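Local coordinates for flagellar protein (Xanthomonas campestris pv. campestris, PDB 3C12) that is probably required for assembly of the bacterial flagellar hook, of which it is the capping protein, and may act as a scaffold there, at residues Val33-Asp47 and Lys84-Gly96. Numbering follows the deposited sequence.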
ATOM      1  N   VAL A  33      -5.570   8.414  -1.428  1.00 40.03           N
ATOM      2  CA  VAL A  33      -4.684   7.853  -2.430  1.00 41.93           C
ATOM      3  C   VAL A  33      -4.080   9.005  -3.220  1.00 42.41           C
ATOM      4  O   VAL A  33      -4.702  10.056  -3.369  1.00 43.03           O
ATOM      5  CB  VAL A  33      -5.448   6.934  -3.391  1.00 42.54           C
ATOM      6  CG1 VAL A  33      -4.577   6.579  -4.560  1.00 46.89           C
ATOM      7  CG2 VAL A  33      -5.879   5.675  -2.669  1.00 43.71           C
ATOM      8  N   ALA A  34      -2.870   8.812  -3.727  1.00 42.03           N
ATOM      9  CA  ALA A  34      -2.220   9.864  -4.484  1.00 40.98           C
ATOM     10  C   ALA A  34      -2.365   9.663  -5.985  1.00 40.32           C
ATOM     11  O   ALA A  34      -1.670   8.842  -6.576  1.00 38.96           O
ATOM     12  CB  ALA A  34      -0.759   9.936  -4.101  1.00 38.75           C
ATOM     13  N   ALA A  35      -3.278  10.426  -6.585  1.00 41.84           N
ATOM     14  CA  ALA A  35      -3.537  10.383  -8.026  1.00 44.04           C
ATOM     15  C   ALA A  35      -2.388  11.038  -8.772  1.00 44.15           C
ATOM     16  O   ALA A  35      -1.935  12.118  -8.406  1.00 43.55           O
ATOM     17  CB  ALA A  35      -4.833  11.103  -8.350  1.00 43.03           C
ATOM     18  N   THR A  36      -1.929  10.382  -9.827  1.00 45.55           N
ATOM     19  CA  THR A  36      -0.814  10.884 -10.609  1.00 49.08           C
ATOM     20  C   THR A  36      -1.247  11.654 -11.850  1.00 50.65           C
ATOM     21  O   THR A  36      -0.414  12.145 -12.612  1.00 50.56           O
ATOM     22  CB  THR A  36       0.086   9.728 -11.044  1.00 48.71           C
ATOM     23  OG1 THR A  36      -0.697   8.763 -11.755  1.00 50.58           O
ATOM     24  CG2 THR A  36       0.715   9.065  -9.835  1.00 49.57           C
ATOM     25  N   SER A  37      -2.554  11.763 -12.048  1.00 52.21           N
ATOM     26  CA  SER A  37      -3.077  12.460 -13.209  1.00 54.12           C
ATOM     27  C   SER A  37      -4.505  12.885 -12.941  1.00 53.52           C
ATOM     28  O   SER A  37      -5.089  12.493 -11.940  1.00 54.05           O
ATOM     29  CB  SER A  37      -3.033  11.533 -14.431  1.00 56.40           C
ATOM     30  OG  SER A  37      -3.583  12.154 -15.583  1.00 61.78           O
ATOM     31  N   ALA A  38      -5.060  13.705 -13.824  1.00 52.71           N
ATOM     32  CA  ALA A  38      -6.441  14.133 -13.675  1.00 51.65           C
ATOM     33  C   ALA A  38      -7.290  12.985 -14.226  1.00 51.30           C
ATOM     34  O   ALA A  38      -6.844  12.233 -15.097  1.00 50.42           O
ATOM     35  CB  ALA A  38      -6.682  15.409 -14.464  1.00 51.83           C
ATOM     36  N   GLY A  39      -8.503  12.841 -13.710  1.00 50.36           N
ATOM     37  CA  GLY A  39      -9.373  11.768 -14.162  1.00 49.12           C
ATOM     38  C   GLY A  39     -10.224  11.283 -13.010  1.00 48.96           C
ATOM     39  O   GLY A  39     -10.799  12.089 -12.288  1.00 50.35           O
ATOM     40  N   PHE A  40     -10.325   9.972 -12.840  1.00 47.95           N
ATOM     41  CA  PHE A  40     -11.096   9.427 -11.731  1.00 46.57           C
ATOM     42  C   PHE A  40     -10.423   8.189 -11.158  1.00 45.87           C
ATOM     43  O   PHE A  40      -9.624   7.533 -11.818  1.00 45.16           O
ATOM     44  CB  PHE A  40     -12.542   9.098 -12.150  1.00 46.62           C
ATOM     45  CG  PHE A  40     -12.664   7.980 -13.157  1.00 48.06           C
ATOM     46  CD1 PHE A  40     -12.418   8.206 -14.504  1.00 47.79           C
ATOM     47  CD2 PHE A  40     -13.043   6.706 -12.755  1.00 47.92           C
ATOM     48  CE1 PHE A  40     -12.550   7.182 -15.431  1.00 49.88           C
ATOM     49  CE2 PHE A  40     -13.173   5.677 -13.677  1.00 49.83           C
ATOM     50  CZ  PHE A  40     -12.927   5.917 -15.015  1.00 49.62           C
ATOM     51  N   VAL A  41     -10.730   7.885  -9.909  1.00 45.21           N
ATOM     52  CA  VAL A  41     -10.163   6.716  -9.278  1.00 46.33           C
ATOM     53  C   VAL A  41     -11.298   5.867  -8.742  1.00 44.81           C
ATOM     54  O   VAL A  41     -12.229   6.375  -8.125  1.00 43.50           O
ATOM     55  CB  VAL A  41      -9.205   7.112  -8.142  1.00 47.09           C
ATOM     56  CG1 VAL A  41      -9.848   8.159  -7.278  1.00 49.66           C
ATOM     57  CG2 VAL A  41      -8.843   5.899  -7.319  1.00 45.16           C
ATOM     58  N   ASN A  42     -11.231   4.571  -9.016  1.00 46.07           N
ATOM     59  CA  ASN A  42     -12.253   3.645  -8.554  1.00 46.99           C
ATOM     60  C   ASN A  42     -11.724   2.763  -7.435  1.00 46.38           C
ATOM     61  O   ASN A  42     -10.745   2.036  -7.604  1.00 45.81           O
ATOM     62  CB  ASN A  42     -12.760   2.773  -9.708  1.00 46.90           C
ATOM     63  CG  ASN A  42     -13.695   3.518 -10.634  1.00 47.92           C
ATOM     64  OD1 ASN A  42     -14.154   2.975 -11.630  1.00 47.48           O
ATOM     65  ND2 ASN A  42     -13.982   4.768 -10.306  1.00 51.34           N
ATOM     66  N   PHE A  43     -12.383   2.855  -6.285  1.00 45.45           N
ATOM     67  CA  PHE A  43     -12.019   2.078  -5.113  1.00 47.00           C
ATOM     68  C   PHE A  43     -12.967   0.899  -5.014  1.00 46.43           C
ATOM     69  O   PHE A  43     -14.172   1.071  -4.914  1.00 46.71           O
ATOM     70  CB  PHE A  43     -12.113   2.941  -3.853  1.00 47.24           C
ATOM     71  CG  PHE A  43     -11.297   4.200  -3.923  1.00 50.23           C
ATOM     72  CD1 PHE A  43     -11.755   5.301  -4.633  1.00 51.22           C
ATOM     73  CD2 PHE A  43     -10.060   4.275  -3.301  1.00 48.93           C
ATOM     74  CE1 PHE A  43     -10.992   6.457  -4.723  1.00 52.24           C
ATOM     75  CE2 PHE A  43      -9.290   5.427  -3.387  1.00 51.15           C
ATOM     76  CZ  PHE A  43      -9.758   6.519  -4.099  1.00 52.09           C
ATOM     77  N   GLU A  44     -12.413  -0.302  -5.056  1.00 47.59           N
ATOM     78  CA  GLU A  44     -13.212  -1.508  -4.983  1.00 50.68           C
ATOM     79  C   GLU A  44     -13.017  -2.235  -3.656  1.00 50.71           C
ATOM     80  O   GLU A  44     -11.895  -2.549  -3.271  1.00 49.41           O
ATOM     81  CB  GLU A  44     -12.834  -2.432  -6.133  1.00 53.99           C
ATOM     82  CG  GLU A  44     -13.507  -3.783  -6.091  1.00 60.11           C
ATOM     83  CD  GLU A  44     -12.888  -4.753  -7.068  1.00 64.09           C
ATOM     84  OE1 GLU A  44     -11.670  -5.011  -6.948  1.00 67.35           O
ATOM     85  OE2 GLU A  44     -13.614  -5.255  -7.951  1.00 66.51           O
ATOM     86  N   ILE A  45     -14.120  -2.504  -2.967  1.00 50.59           N
ATOM     87  CA  ILE A  45     -14.078  -3.198  -1.686  1.00 51.27           C
ATOM     88  C   ILE A  45     -14.443  -4.676  -1.839  1.00 50.94           C
ATOM     89  O   ILE A  45     -15.517  -5.003  -2.327  1.00 51.22           O
ATOM     90  CB  ILE A  45     -15.048  -2.533  -0.675  1.00 52.00           C
ATOM     91  CG1 ILE A  45     -14.413  -1.270  -0.102  1.00 50.92           C
ATOM     92  CG2 ILE A  45     -15.386  -3.495   0.449  1.00 53.03           C
ATOM     93  CD1 ILE A  45     -14.023  -0.271  -1.133  1.00 52.57           C
ATOM     94  N   THR A  46     -13.544  -5.566  -1.431  1.00 51.41           N
ATOM     95  CA  THR A  46     -13.808  -6.999  -1.517  1.00 52.59           C
ATOM     96  C   THR A  46     -13.824  -7.618  -0.120  1.00 53.42           C
ATOM     97  O   THR A  46     -13.363  -7.001   0.843  1.00 52.82           O
ATOM     98  CB  THR A  46     -12.763  -7.711  -2.384  1.00 52.17           C
ATOM     99  OG1 THR A  46     -11.456  -7.446  -1.871  1.00 54.85           O
ATOM    100  CG2 THR A  46     -12.848  -7.227  -3.814  1.00 52.08           C
ATOM    101  N   ASP A  47     -14.365  -8.828  -0.005  1.00 54.32           N
ATOM    102  CA  ASP A  47     -14.445  -9.490   1.295  1.00 55.48           C
ATOM    103  C   ASP A  47     -13.349 -10.521   1.506  1.00 56.12           C
ATOM    104  O   ASP A  47     -12.432 -10.641   0.695  1.00 54.45           O
ATOM    105  CB  ASP A  47     -15.815 -10.157   1.493  1.00 54.70           C
ATOM    106  CG  ASP A  47     -16.021 -11.365   0.598  1.00 55.79           C
ATOM    107  OD1 ASP A  47     -15.039 -11.857   0.006  1.00 54.69           O
ATOM    108  OD2 ASP A  47     -17.171 -11.837   0.498  1.00 56.97           O
ATOM    109  N   LYS A  84     -12.611  -6.488   8.841  1.00 52.43           N
ATOM    110  CA  LYS A  84     -11.646  -5.973   7.876  1.00 52.24           C
ATOM    111  C   LYS A  84     -12.009  -6.363   6.447  1.00 50.91           C
ATOM    112  O   LYS A  84     -12.365  -7.502   6.179  1.00 50.56           O
ATOM    113  CB  LYS A  84     -10.238  -6.494   8.214  1.00 52.62           C
ATOM    114  CG  LYS A  84      -9.748  -6.073   9.596  1.00 53.14           C
ATOM    115  CD  LYS A  84      -8.374  -6.637   9.907  1.00 55.10           C
ATOM    116  CE  LYS A  84      -7.921  -6.211  11.301  1.00 57.66           C
ATOM    117  NZ  LYS A  84      -6.638  -6.848  11.715  1.00 58.88           N
ATOM    118  N   TYR A  85     -11.921  -5.401   5.536  1.00 49.06           N
ATOM    119  CA  TYR A  85     -12.233  -5.638   4.139  1.00 47.81           C
ATOM    120  C   TYR A  85     -11.088  -5.165   3.271  1.00 47.27           C
ATOM    121  O   TYR A  85     -10.407  -4.194   3.611  1.00 47.15           O
ATOM    122  CB  TYR A  85     -13.505  -4.898   3.737  1.00 48.29           C
ATOM    123  CG  TYR A  85     -14.745  -5.470   4.345  1.00 50.50           C
ATOM    124  CD1 TYR A  85     -15.103  -5.183   5.662  1.00 51.35           C
ATOM    125  CD2 TYR A  85     -15.551  -6.333   3.613  1.00 52.25           C
ATOM    126  CE1 TYR A  85     -16.234  -5.745   6.234  1.00 52.44           C
ATOM    127  CE2 TYR A  85     -16.687  -6.902   4.171  1.00 52.67           C
ATOM    128  CZ  TYR A  85     -17.021  -6.607   5.477  1.00 53.14           C
ATOM    129  OH  TYR A  85     -18.146  -7.186   6.012  1.00 54.90           O
ATOM    130  N   GLY A  86     -10.882  -5.850   2.150  1.00 45.99           N
ATOM    131  CA  GLY A  86      -9.815  -5.471   1.244  1.00 44.98           C
ATOM    132  C   GLY A  86     -10.205  -4.317   0.339  1.00 44.17           C
ATOM    133  O   GLY A  86     -11.345  -4.232  -0.118  1.00 42.46           O
ATOM    134  N   ILE A  87      -9.267  -3.414   0.089  1.00 43.02           N
ATOM    135  CA  ILE A  87      -9.544  -2.283  -0.782  1.00 42.23           C
ATOM    136  C   ILE A  87      -8.477  -2.096  -1.854  1.00 42.05           C
ATOM    137  O   ILE A  87      -7.278  -2.103  -1.579  1.00 42.12           O
ATOM    138  CB  ILE A  87      -9.695  -0.956   0.005  1.00 43.05           C
ATOM    139  CG1 ILE A  87      -9.957   0.179  -0.988  1.00 42.17           C
ATOM    140  CG2 ILE A  87      -8.457  -0.672   0.838  1.00 40.11           C
ATOM    141  CD1 ILE A  87      -9.990   1.539  -0.374  1.00 40.19           C
ATOM    142  N   THR A  88      -8.937  -1.935  -3.086  1.00 41.95           N
ATOM    143  CA  THR A  88      -8.058  -1.734  -4.224  1.00 41.78           C
ATOM    144  C   THR A  88      -8.439  -0.442  -4.936  1.00 40.58           C
ATOM    145  O   THR A  88      -9.619  -0.137  -5.116  1.00 39.73           O
ATOM    146  CB  THR A  88      -8.159  -2.917  -5.196  1.00 43.04           C
ATOM    147  OG1 THR A  88      -7.680  -4.094  -4.539  1.00 46.45           O
ATOM    148  CG2 THR A  88      -7.328  -2.664  -6.442  1.00 42.35           C
ATOM    149  N   ALA A  89      -7.434   0.326  -5.330  1.00 39.42           N
ATOM    150  CA  ALA A  89      -7.694   1.585  -6.002  1.00 38.64           C
ATOM    151  C   ALA A  89      -7.080   1.599  -7.373  1.00 39.35           C
ATOM    152  O   ALA A  89      -5.897   1.305  -7.548  1.00 37.81           O
ATOM    153  CB  ALA A  89      -7.152   2.735  -5.188  1.00 38.29           C
ATOM    154  N   THR A  90      -7.903   1.939  -8.355  1.00 40.00           N
ATOM    155  CA  THR A  90      -7.440   2.010  -9.726  1.00 39.26           C
ATOM    156  C   THR A  90      -7.751   3.359 -10.318  1.00 40.52           C
ATOM    157  O   THR A  90      -8.889   3.831 -10.287  1.00 40.26           O
ATOM    158  CB  THR A  90      -8.094   0.960 -10.594  1.00 39.49           C
ATOM    159  OG1 THR A  90      -7.993  -0.313  -9.948  1.00 39.04           O
ATOM    160  CG2 THR A  90      -7.398   0.914 -11.960  1.00 37.72           C
ATOM    161  N   GLN A  91      -6.715   3.966 -10.868  1.00 41.81           N
ATOM    162  CA  GLN A  91      -6.829   5.269 -11.481  1.00 42.05           C
ATOM    163  C   GLN A  91      -7.035   5.107 -12.974  1.00 42.27           C
ATOM    164  O   GLN A  91      -6.542   4.165 -13.594  1.00 38.82           O
ATOM    165  CB  GLN A  91      -5.552   6.071 -11.230  1.00 41.92           C
ATOM    166  CG  GLN A  91      -5.615   7.520 -11.651  1.00 41.92           C
ATOM    167  CD  GLN A  91      -4.242   8.107 -11.894  1.00 44.61           C
ATOM    168  OE1 GLN A  91      -3.619   7.825 -12.914  1.00 45.39           O
ATOM    169  NE2 GLN A  91      -3.759   8.921 -10.954  1.00 42.09           N
ATOM    170  N   THR A  92      -7.788   6.041 -13.531  1.00 46.00           N
ATOM    171  CA  THR A  92      -8.078   6.093 -14.954  1.00 48.39           C
ATOM    172  C   THR A  92      -7.931   7.571 -15.284  1.00 49.78           C
ATOM    173  O   THR A  92      -8.670   8.400 -14.758  1.00 49.75           O
ATOM    174  CB  THR A  92      -9.521   5.660 -15.257  1.00 48.04           C
ATOM    175  OG1 THR A  92      -9.716   4.296 -14.858  1.00 49.31           O
ATOM    176  CG2 THR A  92      -9.804   5.807 -16.738  1.00 48.20           C
ATOM    177  N   ASP A  93      -6.964   7.914 -16.122  1.00 51.04           N
ATOM    178  CA  ASP A  93      -6.767   9.317 -16.474  1.00 53.75           C
ATOM    179  C   ASP A  93      -7.636   9.714 -17.662  1.00 54.87           C
ATOM    180  O   ASP A  93      -8.342   8.881 -18.238  1.00 52.80           O
ATOM    181  CB  ASP A  93      -5.292   9.582 -16.807  1.00 53.32           C
ATOM    182  CG  ASP A  93      -4.795   8.760 -17.998  1.00 54.91           C
ATOM    183  OD1 ASP A  93      -3.560   8.663 -18.160  1.00 55.26           O
ATOM    184  OD2 ASP A  93      -5.624   8.217 -18.771  1.00 55.23           O
ATOM    185  N   THR A  94      -7.603  10.999 -18.002  1.00 57.91           N
ATOM    186  CA  THR A  94      -8.347  11.495 -19.158  1.00 61.19           C
ATOM    187  C   THR A  94      -7.504  10.969 -20.333  1.00 62.18           C
ATOM    188  O   THR A  94      -6.418  11.498 -20.630  1.00 62.90           O
ATOM    189  CB  THR A  94      -8.418  13.058 -19.171  1.00 62.10           C
ATOM    190  OG1 THR A  94      -7.096  13.612 -19.040  1.00 63.50           O
ATOM    191  CG2 THR A  94      -9.300  13.563 -18.021  1.00 61.12           C
ATOM    192  N   ALA A  95      -7.995   9.898 -20.956  1.00 61.41           N
ATOM    193  CA  ALA A  95      -7.304   9.223 -22.048  1.00 60.92           C
ATOM    194  C   ALA A  95      -7.692   7.755 -21.924  1.00 61.18           C
ATOM    195  O   ALA A  95      -7.731   7.016 -22.915  1.00 62.61           O
ATOM    196  CB  ALA A  95      -5.781   9.363 -21.910  1.00 59.36           C
ATOM    197  N   GLY A  96      -7.965   7.332 -20.693  1.00 60.23           N
ATOM    198  CA  GLY A  96      -8.363   5.957 -20.473  1.00 58.16           C
ATOM    199  C   GLY A  96      -7.273   5.045 -19.954  1.00 56.23           C
ATOM    200  O   GLY A  96      -7.520   3.851 -19.761  1.00 56.93           O
TER
HETATM  201  O   HOH W   1      -9.945  -0.887  -7.692  1.00 30.91           O
HETATM  202  O   HOH W   2     -10.658  -5.032  -2.936  1.00 34.46           O
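Val33, on strand 29-35, reaches Ala89, its CG2 standing 4.1 Å from Ala89 CB. Past Ala35 the chain turns, and the amide end of Gln91 comes up to Thr36 and Ser37; Gln91 CD lies 3.6 Å from Thr36 OG1. Ala38 O then accepts Thr94 N in a bent bond (N-H...O 137°). Gly39 enters the strand opposite Asp93 as a non-hydrogen-bonded pair.

Strand 39-46 runs antiparallel to strand 84-93 (161° between axes). Phe40 and Thr92 exchange both backbone bonds, Thr92 N to Phe40 O at 2.9 Å. With chi1 at 66°, CG sits between backbone N and carbonyl carbon, which swings the ring over its cross-strand neighbour: Thr92 CB lies 3.7 Å from the Phe40 ring centroid, offset toward the rim of one face, a CH-pi contact.

Asn42-Thr90, Glu44-Thr88 and Thr46-Gly86 are likewise antiparallel hydrogen-bonded pairs, each closed by two backbone N-H...O bonds, while Val41, Phe43 and Ile45 alternate onto the other face. This ladder joins two strands of the Ig-like domain's beta-sandwich, the apolar face turned to its core: Phe43 meets Phe68 and Val41 touches Val66, both on strand 64-70. On the face of Asn42, Glu44 and Thr46, one water donates to Asn42 O and bonds Thr90 OG1.

Phe43 CD2 lies 3.8 Å from Ala89 CB, with Ile87 CD1 also against that ring atom. A second water joins Glu44 O to Thr46 OG1 and, weakly, Gly86 O. Ile45 splits its branches, CD1 to Ile87 CG1 and CG2 to Tyr85 CB (4.0 Å). Thr46 O approaches the Tyr85 ring at its edge, and Asp47, whose OD1 accepts the amides of Gly50 and Thr51, brings its CA within 4.1 Å of Tyr85 CD2.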